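Local coordinates for possible exported protein (Mycobacterium tuberculosis, PDB 3MAY), which binds heme and delivers it to two mycobacterial membrane proteins as part of a heme-iron acquisition system, at residues 18-21 with 22-26; 31-34 with 35-39. One frame throughout, in Å; residues are numbered along the deposited sequence.

Contact 1 (18-21 with 22-26)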
loop_
_atom_site.group_PDB
_atom_site.type_symbol
_atom_site.label_atom_id
_atom_site.label_comp_id
_atom_site.label_asym_id
_atom_site.label_seq_id
_atom_site.Cartn_x
_atom_site.Cartn_y
_atom_site.Cartn_z
ATOM N N VAL C 18 9.453 -17.852 -4.313
ATOM C CA VAL C 18 9.712 -16.581 -4.889
ATOM C C VAL C 18 10.529 -15.725 -3.952
ATOM O O VAL C 18 11.640 -15.261 -4.318
ATOM C CB VAL C 18 8.436 -15.868 -5.348
ATOM C CG1 VAL C 18 8.781 -14.340 -5.661
ATOM C CG2 VAL C 18 7.956 -16.647 -6.600
ATOM N N ALA C 19 10.038 -15.512 -2.751
ATOM C CA ALA C 19 10.782 -14.690 -1.774
ATOM C C ALA C 19 12.198 -15.209 -1.520
ATOM O O ALA C 19 13.159 -14.467 -1.520
ATOM C CB ALA C 19 9.993 -14.599 -0.460
ATOM N N LYS C 20 12.348 -16.505 -1.315
ATOM C CA LYS C 20 13.683 -17.025 -1.098
ATOM C C LYS C 20 14.555 -16.742 -2.294
ATOM O O LYS C 20 15.652 -16.274 -2.174
ATOM C CB LYS C 20 13.600 -18.503 -0.847
ATOM C CG LYS C 20 14.851 -19.060 -0.362
ATOM C CD LYS C 20 14.886 -20.545 -0.629
ATOM C CE LYS C 20 16.268 -21.052 -0.271
ATOM N NZ LYS C 20 17.250 -20.210 -1.043
ATOM N N SER C 21 14.046 -16.949 -3.487
ATOM C CA SER C 21 14.924 -16.759 -4.599
ATOM C C SER C 21 15.120 -15.281 -4.854
ATOM O O SER C 21 16.225 -14.880 -5.234
ATOM C CB SER C 21 14.450 -17.552 -5.785
ATOM O OG SER C 21 13.239 -17.008 -6.218
ATOM N N MET C 22 14.140 -14.429 -4.541
ATOM C CA MET C 22 14.465 -12.981 -4.500
ATOM C C MET C 22 15.552 -12.595 -3.483
ATOM O O MET C 22 16.391 -11.670 -3.763
ATOM C CB MET C 22 13.249 -12.079 -4.341
ATOM C CG MET C 22 13.567 -10.561 -4.189
ATOM S SD MET C 22 12.020 -9.581 -4.161
ATOM C CE MET C 22 12.526 -7.883 -3.671
ATOM N N GLY C 23 15.586 -13.275 -2.332
ATOM C CA GLY C 23 16.665 -13.034 -1.384
ATOM C C GLY C 23 18.009 -13.459 -1.989
ATOM O O GLY C 23 18.998 -12.721 -1.901
ATOM N N ASP C 24 18.066 -14.644 -2.604
ATOM C CA ASP C 24 19.269 -15.055 -3.319
ATOM C C ASP C 24 19.702 -14.048 -4.408
ATOM O O ASP C 24 20.885 -13.734 -4.523
ATOM C CB ASP C 24 19.042 -16.428 -3.960
ATOM C CG ASP C 24 18.902 -17.531 -2.953
ATOM O OD1 ASP C 24 19.301 -17.369 -1.789
ATOM O OD2 ASP C 24 18.395 -18.587 -3.326
ATOM N N TYR C 25 18.758 -13.486 -5.169
ATOM C CA TYR C 25 19.094 -12.554 -6.227
ATOM C C TYR C 25 19.682 -11.292 -5.656
ATOM O O TYR C 25 20.674 -10.796 -6.156
ATOM C CB TYR C 25 17.853 -12.200 -7.010
ATOM C CG TYR C 25 18.082 -11.220 -8.119
ATOM C CD1 TYR C 25 18.667 -11.626 -9.297
ATOM C CD2 TYR C 25 17.704 -9.883 -8.011
ATOM C CE1 TYR C 25 18.874 -10.732 -10.338
ATOM C CE2 TYR C 25 17.938 -8.942 -9.084
ATOM C CZ TYR C 25 18.522 -9.398 -10.251
ATOM O OH TYR C 25 18.797 -8.573 -11.388
ATOM N N LEU C 26 19.092 -10.759 -4.591
ATOM C CA LEU C 26 19.589 -9.490 -3.991
ATOM C C LEU C 26 20.905 -9.772 -3.336
ATOM O O LEU C 26 21.846 -8.962 -3.351
ATOM C CB LEU C 26 18.652 -9.032 -2.893
ATOM C CG LEU C 26 17.334 -8.581 -3.383
ATOM C CD1 LEU C 26 16.475 -8.150 -2.152
ATOM C CD2 LEU C 26 17.555 -7.369 -4.336
#

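Contact 2 (31-34 with 35-39)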
loop_
_atom_site.group_PDB
_atom_site.type_symbol
_atom_site.label_atom_id
_atom_site.label_comp_id
_atom_site.label_asym_id
_atom_site.label_seq_id
_atom_site.Cartn_x
_atom_site.Cartn_y
_atom_site.Cartn_z
ATOM N N GLU C 31 23.888 -3.946 -5.366
ATOM C CA GLU C 31 23.449 -2.581 -5.703
ATOM C C GLU C 31 21.923 -2.569 -5.749
ATOM O O GLU C 31 21.274 -1.615 -5.358
ATOM C CB GLU C 31 24.051 -2.088 -7.038
ATOM C CG GLU C 31 25.611 -2.083 -7.086
ATOM C CD GLU C 31 26.163 -2.722 -8.394
ATOM O OE1 GLU C 31 26.831 -3.836 -8.315
ATOM O OE2 GLU C 31 25.929 -2.101 -9.496
ATOM N N THR C 32 21.343 -3.689 -6.123
ATOM C CA THR C 32 19.916 -3.862 -5.997
ATOM C C THR C 32 19.569 -4.062 -4.514
ATOM O O THR C 32 18.616 -3.419 -3.984
ATOM C CB THR C 32 19.441 -5.011 -6.864
ATOM O OG1 THR C 32 20.014 -4.861 -8.172
ATOM C CG2 THR C 32 17.963 -5.001 -6.987
ATOM N N ASN C 33 20.381 -4.839 -3.799
ATOM C CA ASN C 33 20.158 -4.956 -2.350
ATOM C C ASN C 33 20.207 -3.577 -1.679
ATOM O O ASN C 33 19.373 -3.267 -0.791
ATOM C CB ASN C 33 21.144 -5.919 -1.661
ATOM C CG ASN C 33 20.523 -6.677 -0.408
ATOM O OD1 ASN C 33 19.335 -6.529 -0.058
ATOM N ND2 ASN C 33 21.319 -7.545 0.203
ATOM N N GLN C 34 21.185 -2.763 -2.086
ATOM C CA GLN C 34 21.451 -1.465 -1.420
ATOM C C GLN C 34 20.193 -0.602 -1.615
ATOM O O GLN C 34 19.533 -0.194 -0.662
ATOM C CB GLN C 34 22.714 -0.837 -2.056
ATOM C CG GLN C 34 22.992 0.650 -1.866
ATOM C CD GLN C 34 22.980 1.010 -0.419
ATOM O OE1 GLN C 34 23.380 0.168 0.418
ATOM N NE2 GLN C 34 22.495 2.251 -0.078
ATOM N N VAL C 35 19.819 -0.390 -2.871
ATOM C CA VAL C 35 18.619 0.355 -3.149
ATOM C C VAL C 35 17.416 -0.218 -2.445
ATOM O O VAL C 35 16.543 0.533 -1.992
ATOM C CB VAL C 35 18.359 0.450 -4.667
ATOM C CG1 VAL C 35 16.917 0.795 -4.940
ATOM C CG2 VAL C 35 19.268 1.485 -5.301
ATOM N N MET C 36 17.323 -1.537 -2.329
ATOM C CA MET C 36 16.134 -2.054 -1.668
ATOM C C MET C 36 16.166 -1.939 -0.168
ATOM O O MET C 36 15.151 -1.722 0.458
ATOM C CB MET C 36 15.783 -3.423 -2.121
ATOM C CG MET C 36 15.142 -3.336 -3.420
ATOM S SD MET C 36 14.735 -4.948 -4.050
ATOM C CE MET C 36 14.162 -4.439 -5.681
ATOM N N THR C 37 17.343 -2.008 0.403
ATOM C CA THR C 37 17.476 -1.880 1.832
ATOM C C THR C 37 17.180 -0.440 2.235
ATOM O O THR C 37 16.320 -0.190 3.076
ATOM C CB THR C 37 18.863 -2.308 2.233
ATOM O OG1 THR C 37 18.977 -3.719 2.006
ATOM C CG2 THR C 37 19.135 -1.937 3.703
ATOM N N ALA C 38 17.868 0.504 1.587
ATOM C CA ALA C 38 17.547 1.933 1.740
ATOM C C ALA C 38 16.032 2.126 1.735
ATOM O O ALA C 38 15.532 2.631 2.703
ATOM C CB ALA C 38 18.244 2.810 0.679
ATOM N N VAL C 39 15.301 1.641 0.722
ATOM C CA VAL C 39 13.829 1.739 0.764
ATOM C C VAL C 39 13.209 1.181 2.036
ATOM O O VAL C 39 12.357 1.835 2.634
ATOM C CB VAL C 39 13.088 1.129 -0.454
ATOM C CG1 VAL C 39 11.606 1.214 -0.255
ATOM C CG2 VAL C 39 13.449 1.843 -1.744
#

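Contact 1 (18-21 with 22-26)
V18 O accepts from M22 N, A19 O from G23 N, K20 O from D24 N and S21 O from Y25 N. These four i to i+4 bonds make 18-21 and 22-26 one unbroken piece of the alpha-helix 8-27. K20 O to D24 N measures 2.9 Å, with an N-H...O angle of 168°. The bond from Y25 N to S21 O is equally long, but its donor is tilted from the carbonyl plane.

K20 and D24 add an i to i+4 salt bridge at the surface. The lysine chain leaves the backbone with CG anti to N (chi1 -169°). It runs extended to CE and then bends at chi4, which brings NZ to 3.0 Å from D24 OD2. D24 OD1 is farther from that NZ, at 3.6 Å. D24 OD1 also makes a long, weak ion pair with R13 of the second subunit. S21 OG, at chi1 67° between the backbone N and the carbonyl carbon, turns back to hydrogen-bond S17 O.

Y25 sends its ring away from 18-21, and its OH is hydrogen-bonded to D65. Y25 is probably the axial ligand of the heme iron. The chemistry therefore differs by face: a charge pair lies at the surface, next to the second subunit, while the helical backbone sets where the Y25 side chain leaves, and the bond to D65 holds its hydroxyl.

Contact 2 (31-34 with 35-39)
N33 O is gripped twice by T37, once by the backbone N at 2.7 Å and once by the hydroxyl OG1 at 2.9 Å. The hydroxyl reaches it because OG1 sits beside its own backbone N, anti to the carbonyl carbon (chi1 -68°). It approaches from above the carbonyl plane, 41° out of it. The backbone N-H comes in at a smaller tilt.

The other main-chain acceptors of 31-34 follow the alpha-helical i to i+4 pattern. E31 O takes V35 N at 3.1 Å, with the donor well above the carbonyl plane. T32 O takes M36 N at 2.8 Å. Q34 O takes A38 N at 2.9 Å, nearly along the C=O axis.

The side chains of N33 and T37 cross at a slant, with N33 OD1 3.5 Å from T37 OG1. The strongest polar partner of N33 is on another chain: its ND2 bonds to the hydroxyl of S9 of the second subunit. T37 OG1, besides its bond to N33 O, bonds to the backbone N of A8 of the second subunit. A8 of that subunit packs against N33 and M36 as well.

T32 and M36 lie side by side on a different face. The methyl groups T32 CG2 and M36 CE meet at 4.1 Å. T32 also touches H55, which probably binds heme. V35 packs on L52 and H55 of helix 46-57.

T37 OG1 therefore works in two directions, giving its proton to N33 O and accepting from the A8 amide of the second subunit. One hydroxyl thus ties a turn of this helix to the subunit interface, while the T32 methyl and M36 pack mainly on helices of the same chain.

How the contacts relate
Contact 1 comes first along the chain, in the C-terminal half of helix 8-27. A short turn follows, and contact 2 lies in helix 30-41. The two are in series and neither encloses the other. Each is local to its helix and closes no long loop. Their centres are 13 Å apart, yet their side chains meet where the helices pack. M22 CE lies 3.7 Å from M36 SD, and L26 CD2 lies 3.6 Å from T32 CG2. T32 touches V62 and M36 touches L66, both on helix 60-69. Both contacts also reach the second subunit. The packing between them joins helices 8-27 and 30-41 near Y25, H29 and H55, which probably bind heme.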